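Local coordinates for protein BtGH115A (Bacteroides thetaiotaomicron, PDB 5BY3) that acts as a family GH115 4-O-methyl-alpha-glucuronidase with specificity for decorated arabinogalactans, at residues A[479-484]-A[537-542]; A[483-488]-A[561-566]; A[493-498]-A[527-532]. All blocks are in the same frame, centred on the assembly; numbering follows the deposited sequence.

Contact 1 (A[479-484]-A[537-542])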
ATOM      1  N   ALA A 479      23.039   5.017   3.431  1.00 47.34           N
ATOM      2  CA  ALA A 479      22.252   3.798   3.522  1.00 46.30           C
ATOM      3  C   ALA A 479      22.915   2.706   4.354  1.00 49.25           C
ATOM      4  O   ALA A 479      22.271   1.740   4.759  1.00 46.93           O
ATOM      5  CB  ALA A 479      21.963   3.284   2.132  1.00 49.80           C
ATOM      6  N   LYS A 480      24.206   2.862   4.603  1.00 51.59           N
ATOM      7  CA  LYS A 480      24.952   1.916   5.411  1.00 54.00           C
ATOM      8  C   LYS A 480      24.567   2.123   6.866  1.00 50.97           C
ATOM      9  O   LYS A 480      24.523   1.179   7.658  1.00 42.57           O
ATOM     10  CB  LYS A 480      26.463   2.121   5.219  1.00 59.36           C
ATOM     11  CG  LYS A 480      27.328   0.864   5.381  1.00 67.10           C
ATOM     12  CD  LYS A 480      28.797   1.282   5.444  1.00 76.08           C
ATOM     13  CE  LYS A 480      29.637   0.448   6.411  1.00 80.20           C
ATOM     14  NZ  LYS A 480      30.647  -0.393   5.701  1.00 79.68           N
ATOM     15  N   THR A 481      24.282   3.363   7.210  1.00 48.33           N
ATOM     16  CA  THR A 481      23.921   3.640   8.588  1.00 58.03           C
ATOM     17  C   THR A 481      22.380   3.536   8.725  1.00 62.37           C
ATOM     18  O   THR A 481      21.863   3.086   9.754  1.00 74.30           O
ATOM     19  CB  THR A 481      24.550   4.971   9.128  1.00 58.49           C
ATOM     20  OG1 THR A 481      23.551   5.971   9.324  1.00 55.71           O
ATOM     21  CG2 THR A 481      25.683   5.544   8.188  1.00 53.32           C
ATOM     22  N   ILE A 482      21.670   3.881   7.654  1.00 50.46           N
ATOM     23  CA  ILE A 482      20.233   4.110   7.711  1.00 49.86           C
ATOM     24  C   ILE A 482      19.355   2.851   7.559  1.00 49.54           C
ATOM     25  O   ILE A 482      18.253   2.820   8.089  1.00 54.57           O
ATOM     26  CB  ILE A 482      19.842   5.265   6.738  1.00 47.98           C
ATOM     27  CG1 ILE A 482      20.293   6.623   7.296  1.00 45.23           C
ATOM     28  CG2 ILE A 482      18.359   5.311   6.419  1.00 41.63           C
ATOM     29  CD1 ILE A 482      20.249   6.782   8.811  1.00 45.91           C
ATOM     30  N   LEU A 483      19.848   1.830   6.858  1.00 48.09           N
ATOM     31  CA  LEU A 483      19.104   0.592   6.626  1.00 46.49           C
ATOM     32  C   LEU A 483      18.547  -0.006   7.908  1.00 45.83           C
ATOM     33  O   LEU A 483      17.380  -0.375   7.945  1.00 43.48           O
ATOM     34  CB  LEU A 483      19.925  -0.467   5.835  1.00 45.44           C
ATOM     35  CG  LEU A 483      19.456  -1.947   5.785  1.00 45.02           C
ATOM     36  CD1 LEU A 483      18.070  -2.153   5.181  1.00 51.16           C
ATOM     37  CD2 LEU A 483      20.441  -2.765   5.012  1.00 44.90           C
ATOM     38  N   SER A 484      19.390  -0.128   8.927  1.00 44.12           N
ATOM     39  CA  SER A 484      18.968  -0.705  10.208  1.00 47.06           C
ATOM     40  C   SER A 484      18.007   0.228  10.947  1.00 41.47           C
ATOM     41  O   SER A 484      17.131  -0.232  11.652  1.00 42.96           O
ATOM     42  CB  SER A 484      20.173  -1.056  11.097  1.00 47.18           C
ATOM     43  OG  SER A 484      20.764   0.123  11.631  1.00 51.11           O
ATOM     44  N   SER A 537      16.670   8.458  16.461  1.00 43.63           N
ATOM     45  CA  SER A 537      16.775   9.888  16.235  1.00 46.40           C
ATOM     46  C   SER A 537      18.228  10.376  16.144  1.00 50.63           C
ATOM     47  O   SER A 537      18.538  11.210  15.297  1.00 49.21           O
ATOM     48  CB  SER A 537      16.039  10.649  17.322  1.00 48.15           C
ATOM     49  OG  SER A 537      15.738  11.955  16.867  1.00 48.11           O
ATOM     50  N   GLU A 538      19.089   9.849  17.024  1.00 54.17           N
ATOM     51  CA  GLU A 538      20.507  10.199  17.073  1.00 54.70           C
ATOM     52  C   GLU A 538      21.241   9.774  15.801  1.00 50.59           C
ATOM     53  O   GLU A 538      21.968  10.586  15.236  1.00 60.43           O
ATOM     54  CB  GLU A 538      21.208   9.609  18.305  1.00 66.86           C
ATOM     55  CG  GLU A 538      21.022  10.328  19.644  1.00 85.11           C
ATOM     56  CD  GLU A 538      21.844   9.682  20.780  1.00106.14           C
ATOM     57  OE1 GLU A 538      21.702   8.453  21.018  1.00103.97           O
ATOM     58  OE2 GLU A 538      22.640  10.400  21.442  1.00108.25           O
ATOM     59  N   THR A 539      21.066   8.522  15.360  1.00 44.36           N
ATOM     60  CA  THR A 539      21.605   8.043  14.084  1.00 40.44           C
ATOM     61  C   THR A 539      21.201   8.917  12.888  1.00 46.65           C
ATOM     62  O   THR A 539      22.032   9.285  12.076  1.00 53.83           O
ATOM     63  CB  THR A 539      21.193   6.603  13.837  1.00 39.00           C
ATOM     64  OG1 THR A 539      21.603   5.858  14.959  1.00 42.05           O
ATOM     65  CG2 THR A 539      21.888   5.965  12.597  1.00 36.66           C
ATOM     66  N   VAL A 540      19.934   9.282  12.830  1.00 45.18           N
ATOM     67  CA  VAL A 540      19.359  10.064  11.750  1.00 46.37           C
ATOM     68  C   VAL A 540      19.924  11.491  11.703  1.00 49.92           C
ATOM     69  O   VAL A 540      20.152  12.057  10.614  1.00 51.64           O
ATOM     70  CB  VAL A 540      17.814  10.018  11.915  1.00 47.43           C
ATOM     71  CG1 VAL A 540      17.107  11.273  11.447  1.00 39.16           C
ATOM     72  CG2 VAL A 540      17.264   8.744  11.279  1.00 48.43           C
ATOM     73  N   GLU A 541      20.154  12.051  12.886  1.00 51.55           N
ATOM     74  CA  GLU A 541      20.757  13.380  13.058  1.00 59.51           C
ATOM     75  C   GLU A 541      22.212  13.393  12.592  1.00 58.89           C
ATOM     76  O   GLU A 541      22.614  14.287  11.836  1.00 62.53           O
ATOM     77  CB  GLU A 541      20.662  13.830  14.526  1.00 59.67           C
ATOM     78  CG  GLU A 541      20.725  15.342  14.736  1.00 60.38           C
ATOM     79  CD  GLU A 541      19.522  16.087  14.195  1.00 63.31           C
ATOM     80  OE1 GLU A 541      18.394  15.580  14.288  1.00 66.39           O
ATOM     81  OE2 GLU A 541      19.696  17.207  13.678  1.00 70.47           O
ATOM     82  N   LYS A 542      22.975  12.387  13.028  1.00 57.68           N
ATOM     83  CA  LYS A 542      24.388  12.274  12.671  1.00 59.97           C
ATOM     84  C   LYS A 542      24.590  12.030  11.182  1.00 55.66           C
ATOM     85  O   LYS A 542      25.458  12.662  10.590  1.00 54.84           O
ATOM     86  CB  LYS A 542      25.125  11.204  13.487  1.00 65.23           C
ATOM     87  CG  LYS A 542      25.221  11.472  14.997  1.00 83.61           C
ATOM     88  CD  LYS A 542      26.315  10.599  15.639  1.00 93.36           C
ATOM     89  CE  LYS A 542      25.811   9.664  16.739  1.00 89.71           C
ATOM     90  NZ  LYS A 542      25.887  10.221  18.115  1.00 84.71           N
TER

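Contact 2 (A[483-488]-A[561-566])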
ATOM      1  N   LEU A 483      19.848   1.830   6.858  1.00 48.09           N
ATOM      2  CA  LEU A 483      19.104   0.592   6.626  1.00 46.49           C
ATOM      3  C   LEU A 483      18.547  -0.006   7.908  1.00 45.83           C
ATOM      4  O   LEU A 483      17.380  -0.375   7.945  1.00 43.48           O
ATOM      5  CB  LEU A 483      19.925  -0.467   5.835  1.00 45.44           C
ATOM      6  CG  LEU A 483      19.456  -1.947   5.785  1.00 45.02           C
ATOM      7  CD1 LEU A 483      18.070  -2.153   5.181  1.00 51.16           C
ATOM      8  CD2 LEU A 483      20.441  -2.765   5.012  1.00 44.90           C
ATOM      9  N   SER A 484      19.390  -0.128   8.927  1.00 44.12           N
ATOM     10  CA  SER A 484      18.968  -0.705  10.208  1.00 47.06           C
ATOM     11  C   SER A 484      18.007   0.228  10.947  1.00 41.47           C
ATOM     12  O   SER A 484      17.131  -0.232  11.652  1.00 42.96           O
ATOM     13  CB  SER A 484      20.173  -1.056  11.097  1.00 47.18           C
ATOM     14  OG  SER A 484      20.764   0.123  11.631  1.00 51.11           O
ATOM     15  N   VAL A 485      18.180   1.530  10.776  1.00 41.62           N
ATOM     16  CA  VAL A 485      17.222   2.522  11.303  1.00 41.17           C
ATOM     17  C   VAL A 485      15.797   2.378  10.741  1.00 43.30           C
ATOM     18  O   VAL A 485      14.817   2.366  11.510  1.00 40.68           O
ATOM     19  CB  VAL A 485      17.752   3.940  11.132  1.00 38.51           C
ATOM     20  CG1 VAL A 485      16.660   4.960  11.282  1.00 35.52           C
ATOM     21  CG2 VAL A 485      18.868   4.171  12.143  1.00 39.67           C
HETATM   22  N   MSE A 486      15.687   2.249   9.416  1.00 46.77           N
HETATM   23  CA  MSE A 486      14.385   2.039   8.750  1.00 42.18           C
HETATM   24  C   MSE A 486      13.795   0.736   9.222  1.00 40.54           C
HETATM   25  O   MSE A 486      12.617   0.666   9.578  1.00 43.10           O
HETATM   26  CB  MSE A 486      14.547   2.122   7.229  1.00 41.30           C
HETATM   27  CG  MSE A 486      14.841   3.535   6.688  1.00 40.92           C
HETATM   28 SE   MSE A 486      14.014   5.048   7.663  1.00 45.38          SE
HETATM   29  CE  MSE A 486      12.261   5.127   6.809  1.00 41.79           C
ATOM     30  N   GLN A 487      14.617  -0.301   9.276  1.00 40.33           N
ATOM     31  CA  GLN A 487      14.175  -1.581   9.786  1.00 45.25           C
ATOM     32  C   GLN A 487      13.590  -1.451  11.196  1.00 44.29           C
ATOM     33  O   GLN A 487      12.538  -2.013  11.496  1.00 41.78           O
ATOM     34  CB  GLN A 487      15.317  -2.574   9.773  1.00 46.84           C
ATOM     35  CG  GLN A 487      15.692  -3.068   8.380  1.00 54.34           C
ATOM     36  CD  GLN A 487      16.951  -3.922   8.393  1.00 56.00           C
ATOM     37  OE1 GLN A 487      17.886  -3.670   9.168  1.00 60.59           O
ATOM     38  NE2 GLN A 487      16.986  -4.934   7.537  1.00 54.39           N
ATOM     39  N   GLU A 488      14.265  -0.695  12.050  1.00 42.18           N
ATOM     40  CA  GLU A 488      13.832  -0.603  13.420  1.00 43.10           C
ATOM     41  C   GLU A 488      12.598   0.236  13.542  1.00 39.23           C
ATOM     42  O   GLU A 488      11.776  -0.063  14.390  1.00 45.07           O
ATOM     43  CB  GLU A 488      14.940  -0.078  14.335  1.00 45.93           C
ATOM     44  CG  GLU A 488      15.915  -1.172  14.738  1.00 48.57           C
ATOM     45  CD  GLU A 488      15.260  -2.239  15.589  1.00 53.54           C
ATOM     46  OE1 GLU A 488      14.850  -1.835  16.722  1.00 45.30           O
ATOM     47  OE2 GLU A 488      15.177  -3.435  15.112  1.00 47.90           O
ATOM     48  N   TYR A 561      12.071  13.157   8.677  1.00 36.69           N
ATOM     49  CA  TYR A 561      10.704  13.423   9.168  1.00 38.05           C
ATOM     50  C   TYR A 561      10.015  12.189   9.764  1.00 40.62           C
ATOM     51  O   TYR A 561       9.558  12.309  10.896  1.00 41.64           O
ATOM     52  CB  TYR A 561       9.782  14.138   8.153  1.00 39.80           C
ATOM     53  CG  TYR A 561       8.436  14.563   8.771  1.00 46.22           C
ATOM     54  CD1 TYR A 561       8.322  15.759   9.516  1.00 44.74           C
ATOM     55  CD2 TYR A 561       7.295  13.755   8.653  1.00 39.27           C
ATOM     56  CE1 TYR A 561       7.120  16.131  10.098  1.00 41.15           C
ATOM     57  CE2 TYR A 561       6.110  14.125   9.224  1.00 38.25           C
ATOM     58  CZ  TYR A 561       6.021  15.312   9.946  1.00 41.61           C
ATOM     59  OH  TYR A 561       4.826  15.666  10.535  1.00 43.36           O
ATOM     60  N   PRO A 562       9.943  11.018   9.039  1.00 38.84           N
ATOM     61  CA  PRO A 562       9.199   9.900   9.687  1.00 35.73           C
ATOM     62  C   PRO A 562       9.852   9.307  10.915  1.00 34.95           C
ATOM     63  O   PRO A 562       9.161   9.057  11.896  1.00 42.10           O
ATOM     64  CB  PRO A 562       9.032   8.843   8.576  1.00 36.70           C
ATOM     65  CG  PRO A 562      10.031   9.201   7.520  1.00 36.16           C
ATOM     66  CD  PRO A 562      10.334  10.683   7.651  1.00 37.52           C
ATOM     67  N   VAL A 563      11.160   9.100  10.911  1.00 39.64           N
ATOM     68  CA  VAL A 563      11.831   8.582  12.129  1.00 41.05           C
ATOM     69  C   VAL A 563      11.709   9.549  13.319  1.00 43.62           C
ATOM     70  O   VAL A 563      11.409   9.115  14.443  1.00 47.89           O
ATOM     71  CB  VAL A 563      13.316   8.119  11.920  1.00 41.76           C
ATOM     72  CG1 VAL A 563      13.998   7.846  13.269  1.00 40.43           C
ATOM     73  CG2 VAL A 563      13.380   6.842  11.095  1.00 34.25           C
ATOM     74  N   GLN A 564      11.922  10.841  13.084  1.00 41.62           N
ATOM     75  CA  GLN A 564      11.916  11.773  14.195  1.00 39.87           C
ATOM     76  C   GLN A 564      10.500  12.142  14.597  1.00 38.91           C
ATOM     77  O   GLN A 564      10.221  12.383  15.785  1.00 35.38           O
ATOM     78  CB  GLN A 564      12.792  12.987  13.916  1.00 45.32           C
ATOM     79  CG  GLN A 564      14.298  12.675  13.859  1.00 43.64           C
ATOM     80  CD  GLN A 564      15.183  13.934  13.859  1.00 44.84           C
ATOM     81  OE1 GLN A 564      14.876  14.962  13.243  1.00 43.42           O
ATOM     82  NE2 GLN A 564      16.297  13.839  14.550  1.00 44.67           N
ATOM     83  N   ALA A 565       9.590  12.142  13.630  1.00 39.30           N
ATOM     84  CA  ALA A 565       8.145  12.334  13.932  1.00 40.61           C
ATOM     85  C   ALA A 565       7.658  11.231  14.841  1.00 38.18           C
ATOM     86  O   ALA A 565       7.111  11.471  15.911  1.00 40.06           O
ATOM     87  CB  ALA A 565       7.328  12.368  12.654  1.00 43.19           C
ATOM     88  N   ALA A 566       7.960  10.005  14.439  1.00 40.92           N
ATOM     89  CA  ALA A 566       7.624   8.828  15.221  1.00 39.44           C
ATOM     90  C   ALA A 566       8.222   8.830  16.635  1.00 41.22           C
ATOM     91  O   ALA A 566       7.537   8.452  17.609  1.00 40.83           O
ATOM     92  CB  ALA A 566       8.020   7.580  14.442  1.00 35.54           C
TER

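Contact 3 (A[493-498]-A[527-532])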
ATOM      1  N   ALA A 493       6.888   0.461  14.870  1.00 31.17           N
ATOM      2  CA  ALA A 493       5.573   0.912  14.384  1.00 32.01           C
ATOM      3  C   ALA A 493       4.594  -0.269  14.264  1.00 34.63           C
ATOM      4  O   ALA A 493       3.426  -0.105  14.562  1.00 35.78           O
ATOM      5  CB  ALA A 493       5.693   1.623  13.072  1.00 30.46           C
ATOM      6  N   HIS A 494       5.090  -1.457  13.912  1.00 34.46           N
ATOM      7  CA  HIS A 494       4.300  -2.690  13.839  1.00 33.85           C
ATOM      8  C   HIS A 494       3.775  -3.015  15.234  1.00 35.20           C
ATOM      9  O   HIS A 494       2.631  -3.433  15.415  1.00 38.72           O
ATOM     10  CB  HIS A 494       5.203  -3.807  13.302  1.00 34.80           C
ATOM     11  CG  HIS A 494       4.530  -5.126  13.069  1.00 36.33           C
ATOM     12  ND1 HIS A 494       3.825  -5.412  11.916  1.00 36.73           N
ATOM     13  CD2 HIS A 494       4.533  -6.276  13.797  1.00 38.92           C
ATOM     14  CE1 HIS A 494       3.391  -6.666  11.964  1.00 35.97           C
ATOM     15  NE2 HIS A 494       3.818  -7.219  13.087  1.00 33.77           N
ATOM     16  N   ILE A 495       4.613  -2.794  16.227  1.00 36.64           N
ATOM     17  CA  ILE A 495       4.261  -3.032  17.615  1.00 34.71           C
ATOM     18  C   ILE A 495       3.144  -2.080  18.039  1.00 36.29           C
ATOM     19  O   ILE A 495       2.193  -2.467  18.700  1.00 40.07           O
ATOM     20  CB  ILE A 495       5.533  -2.934  18.485  1.00 33.18           C
ATOM     21  CG1 ILE A 495       6.391  -4.195  18.191  1.00 34.78           C
ATOM     22  CG2 ILE A 495       5.210  -2.825  19.973  1.00 31.28           C
ATOM     23  CD1 ILE A 495       7.768  -4.256  18.811  1.00 29.35           C
ATOM     24  N   ARG A 496       3.255  -0.836  17.614  1.00 40.51           N
ATOM     25  CA  ARG A 496       2.237   0.146  17.852  1.00 39.30           C
ATOM     26  C   ARG A 496       2.616   1.341  17.017  1.00 38.94           C
ATOM     27  O   ARG A 496       3.685   1.922  17.191  1.00 38.56           O
ATOM     28  CB  ARG A 496       2.185   0.510  19.317  1.00 39.58           C
ATOM     29  CG  ARG A 496       0.879   1.175  19.670  1.00 47.50           C
ATOM     30  CD  ARG A 496      -0.098   0.167  20.241  1.00 55.07           C
ATOM     31  NE  ARG A 496      -1.388   0.812  20.509  1.00 59.32           N
ATOM     32  CZ  ARG A 496      -2.475   0.185  20.957  1.00 53.91           C
ATOM     33  NH1 ARG A 496      -2.443  -1.130  21.185  1.00 43.60           N
ATOM     34  NH2 ARG A 496      -3.598   0.882  21.142  1.00 45.14           N
ATOM     35  N   LYS A 497       1.756   1.648  16.060  1.00 40.07           N
ATOM     36  CA  LYS A 497       1.875   2.812  15.199  1.00 38.96           C
ATOM     37  C   LYS A 497       1.875   4.106  16.017  1.00 38.72           C
ATOM     38  O   LYS A 497       1.284   4.158  17.101  1.00 41.39           O
ATOM     39  CB  LYS A 497       0.711   2.824  14.227  1.00 38.91           C
ATOM     40  CG  LYS A 497       0.796   1.757  13.145  1.00 40.63           C
ATOM     41  CD  LYS A 497      -0.235   1.916  12.031  1.00 35.32           C
ATOM     42  CE  LYS A 497       0.283   1.438  10.662  1.00 43.75           C
ATOM     43  NZ  LYS A 497       0.450  -0.037  10.462  1.00 41.75           N
ATOM     44  N   PRO A 498       2.543   5.153  15.513  1.00 38.33           N
ATOM     45  CA  PRO A 498       2.448   6.467  16.164  1.00 39.81           C
ATOM     46  C   PRO A 498       1.031   6.894  16.531  1.00 39.54           C
ATOM     47  O   PRO A 498       0.795   7.261  17.678  1.00 43.48           O
ATOM     48  CB  PRO A 498       3.021   7.398  15.120  1.00 35.54           C
ATOM     49  CG  PRO A 498       4.105   6.559  14.516  1.00 36.31           C
ATOM     50  CD  PRO A 498       3.529   5.177  14.412  1.00 37.81           C
ATOM     51  N   ASN A 527      10.687   2.524  29.032  1.00 47.54           N
ATOM     52  CA  ASN A 527      12.081   3.005  28.974  1.00 48.20           C
ATOM     53  C   ASN A 527      12.874   2.383  27.849  1.00 46.33           C
ATOM     54  O   ASN A 527      13.542   3.101  27.101  1.00 43.63           O
ATOM     55  CB  ASN A 527      12.795   2.774  30.306  1.00 46.58           C
ATOM     56  CG  ASN A 527      12.283   3.702  31.383  1.00 44.57           C
ATOM     57  OD1 ASN A 527      11.776   4.763  31.078  1.00 37.94           O
ATOM     58  ND2 ASN A 527      12.400   3.297  32.631  1.00 44.72           N
ATOM     59  N   GLU A 528      12.767   1.061  27.734  1.00 44.87           N
ATOM     60  CA  GLU A 528      13.401   0.304  26.664  1.00 48.29           C
ATOM     61  C   GLU A 528      12.961   0.859  25.292  1.00 45.66           C
ATOM     62  O   GLU A 528      13.808   1.157  24.448  1.00 53.59           O
ATOM     63  CB  GLU A 528      13.119  -1.193  26.866  1.00 51.52           C
ATOM     64  CG  GLU A 528      13.845  -2.149  25.934  1.00 70.80           C
ATOM     65  CD  GLU A 528      13.764  -3.602  26.386  1.00 88.30           C
ATOM     66  OE1 GLU A 528      13.242  -3.871  27.495  1.00 91.50           O
ATOM     67  OE2 GLU A 528      14.235  -4.491  25.631  1.00 97.63           O
ATOM     68  N   ARG A 529      11.659   1.101  25.110  1.00 45.20           N
ATOM     69  CA  ARG A 529      11.117   1.632  23.854  1.00 39.70           C
ATOM     70  C   ARG A 529      11.587   3.086  23.667  1.00 42.12           C
ATOM     71  O   ARG A 529      12.056   3.461  22.579  1.00 45.10           O
ATOM     72  CB  ARG A 529       9.563   1.494  23.805  1.00 42.67           C
ATOM     73  CG  ARG A 529       8.875   1.871  22.475  1.00 42.78           C
ATOM     74  CD  ARG A 529       7.337   1.753  22.490  1.00 43.22           C
ATOM     75  NE  ARG A 529       6.676   2.338  21.298  1.00 39.44           N
ATOM     76  CZ  ARG A 529       6.471   1.698  20.129  1.00 39.19           C
ATOM     77  NH1 ARG A 529       6.830   0.408  19.958  1.00 34.46           N
ATOM     78  NH2 ARG A 529       5.876   2.348  19.125  1.00 35.21           N
ATOM     79  N   LEU A 530      11.451   3.908  24.708  1.00 39.61           N
ATOM     80  CA  LEU A 530      11.954   5.310  24.663  1.00 42.19           C
ATOM     81  C   LEU A 530      13.385   5.476  24.187  1.00 42.45           C
ATOM     82  O   LEU A 530      13.665   6.411  23.431  1.00 44.31           O
ATOM     83  CB  LEU A 530      11.762   6.037  26.008  1.00 42.23           C
ATOM     84  CG  LEU A 530      10.333   6.560  26.124  1.00 39.99           C
ATOM     85  CD1 LEU A 530      10.039   7.192  27.470  1.00 36.62           C
ATOM     86  CD2 LEU A 530      10.062   7.507  24.959  1.00 36.35           C
ATOM     87  N   ASN A 531      14.257   4.537  24.595  1.00 44.18           N
ATOM     88  CA  ASN A 531      15.676   4.533  24.246  1.00 45.06           C
ATOM     89  C   ASN A 531      16.001   4.040  22.870  1.00 47.33           C
ATOM     90  O   ASN A 531      16.894   4.622  22.219  1.00 48.53           O
ATOM     91  CB  ASN A 531      16.514   3.767  25.268  1.00 50.44           C
ATOM     92  CG  ASN A 531      16.990   4.670  26.390  1.00 63.95           C
ATOM     93  OD1 ASN A 531      18.059   5.288  26.301  1.00 75.39           O
ATOM     94  ND2 ASN A 531      16.171   4.810  27.424  1.00 57.27           N
ATOM     95  N   ALA A 532      15.304   2.978  22.435  1.00 39.99           N
ATOM     96  CA  ALA A 532      15.437   2.477  21.073  1.00 38.31           C
ATOM     97  C   ALA A 532      15.119   3.627  20.117  1.00 41.01           C
ATOM     98  O   ALA A 532      15.879   3.866  19.188  1.00 46.03           O
ATOM     99  CB  ALA A 532      14.544   1.244  20.816  1.00 35.72           C
TER

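Contact 1 (A[479-484]-A[537-542])
No ring, amide or other flat group takes part where Thr481 meets Thr539, so there are no faces or edges to fill; branched side chains do all the touching. The two threonines slide past each other in opposite directions. Thr481 OG1 lies 3.7 Å from Thr539 CG2, a hydroxyl against a methyl and not a hydrogen bond. Thr539 CG2 stands anti to its own backbone N, which brings the methyl across the gap, while OG1 stays beside that N and bonds to the carbonyl of Glu535 on its own helix. Ile482 leaves its helix to one side, yet its end swings across: CD1 comes within 4.2 Å of Thr539 CG2 and 4.3 Å of Val540 CG2. With no hydrogen bond crossing, the contact is a light van der Waals seam between helices 476-495 and 523-543, whose local axes come within 10.0 Å and run nearly antiparallel at 159°. Helix 552-580 packs along the same seam: its Val559 touches both Ile482 and Val540. Val485, one turn on from Thr481, packs on Thr539 and Val540, and the far flank of helix 476-495 rests through Ala479 and Leu483 on helix 462-473.

Contact 2 (A[483-488]-A[561-566])
Val485 and selenomethionine Met486 close on a single methyl, CG2 of Val563, and this is the tight part of the contact. Val485 CG1 comes to 3.8 Å from Val563 CG2, and the two valines meet at about a right angle. The selenium of Met486 approaches the same methyl from another direction, with SE 3.9 Å from Val563 CG2. Val485 CG1 and Met486 SE are themselves 4.5 Å apart, which makes a shallow two-sided seat for the methyl. Torsions of both residues prepare this fit. Val485 has CG1 anti to its backbone N (chi1 163°), which puts that branch against helix 552-580; the Met486 chain bends at both chi2 and chi3, and this folds its end toward Val563 although its root leaves the helix to one side.

The packing is looser toward Pro562, where helix 552-580 is kinked: Pro562 CG stays 4.7 Å from Met486 CE, just beyond close contact. Farther round helix 476-495, on the side turned from Val563, Ser484 is exposed and Gln487 partly so. Outside the two segments, His489 touches Pro562, Val563 and Ala566, and Leu536 of helix 523-543 packs on Val563, while Leu470 of helix 462-473 lies against Met486. Tyr561 OH, a buried polar end, bonds to Thr600 and Trp405.

Three buried apolar side chains therefore join two helices of this bundle without a hydrogen bond or charge between them. Between these two segments, cohesion is likely to come from dispersion and the exclusion of water, and to depend on the fit of the methyl; directional bonds of helix 552-580 go instead to helix 523-543, where Gln564 NE2 bonds to Glu541 OE1 and Ser537 OG.

Contact 3 (A[493-498]-A[527-532])
Arg529 reaches Ile495 and Arg496 on a nearly straight chain, with CG anti to the backbone N (chi1 -173°) and every bond extended as far as NE; a turn at chi4 of 86° then sets the guanidinium across the line of the chain. The setting is an antiparallel helical bundle, and the guanidinium lands where helix 476-495 ends at Ile495 and Arg496 leaves helical geometry. NH2 of Arg529 gives a weak hydrogen bond to Arg496 O, 3.0 Å long but bent to 122° at the hydrogen. Its main grips lie outside the two segments: NH1 bonds to Leu492 O, in the last turn of the helix, and NE to Asn570 OD1 on helix 552-580. All three nitrogens of this buried group are thus engaged, one of them weakly, which should restrict its rotation and links three helices.

Carbon atoms fill in around it. Arg496 CB lies over one face of the guanidinium, 4.1 Å from Arg529 NH2, and Ile495 CG2 comes in obliquely to 3.6 Å from Arg529 NH1. The Arg496 chain bends at chi2 and its guanidinium leads away from Arg529, with NE bonded to Phe500 O. A leucine in place of Arg529 has no N-H to offer, and the carbonyl oxygens of Leu492 and Arg496 and OD1 of Asn570 would probably lack a partner from this side chain, weakening the hold of helix 523-543 on the end of helix 476-495.

One turn apart on helix 523-543, Asn527 O accepts two bonds from Asn531 on opposite faces of its carbonyl plane: the backbone N at 3.0 Å, and the side-chain ND2 at 3.2 Å.

Overall arrangement
Helix 476-495 runs through all three contacts. Contacts 1 and 2 have centres about 8 Å apart and meet at Val485, whose CG2 is 3.5 Å from Thr539 CG2. Contact 3 lies about 11 Å from contact 2 and about 17 Å from contact 1, centre to centre; it touches contact 2 where Ala566 CB is 4.0 Å from Pro498 CG, but does not touch contact 1. Along the chain it is nested inside the loops closed by the other two. In the chain these helices come after the eight parallel strands, consistent with the TIM-barrel clan of the family. Ala565, in contact 2, packs on Trp405, the chain neighbour of Leu404, which with Asp436 lies at the nickel site seen in this structure.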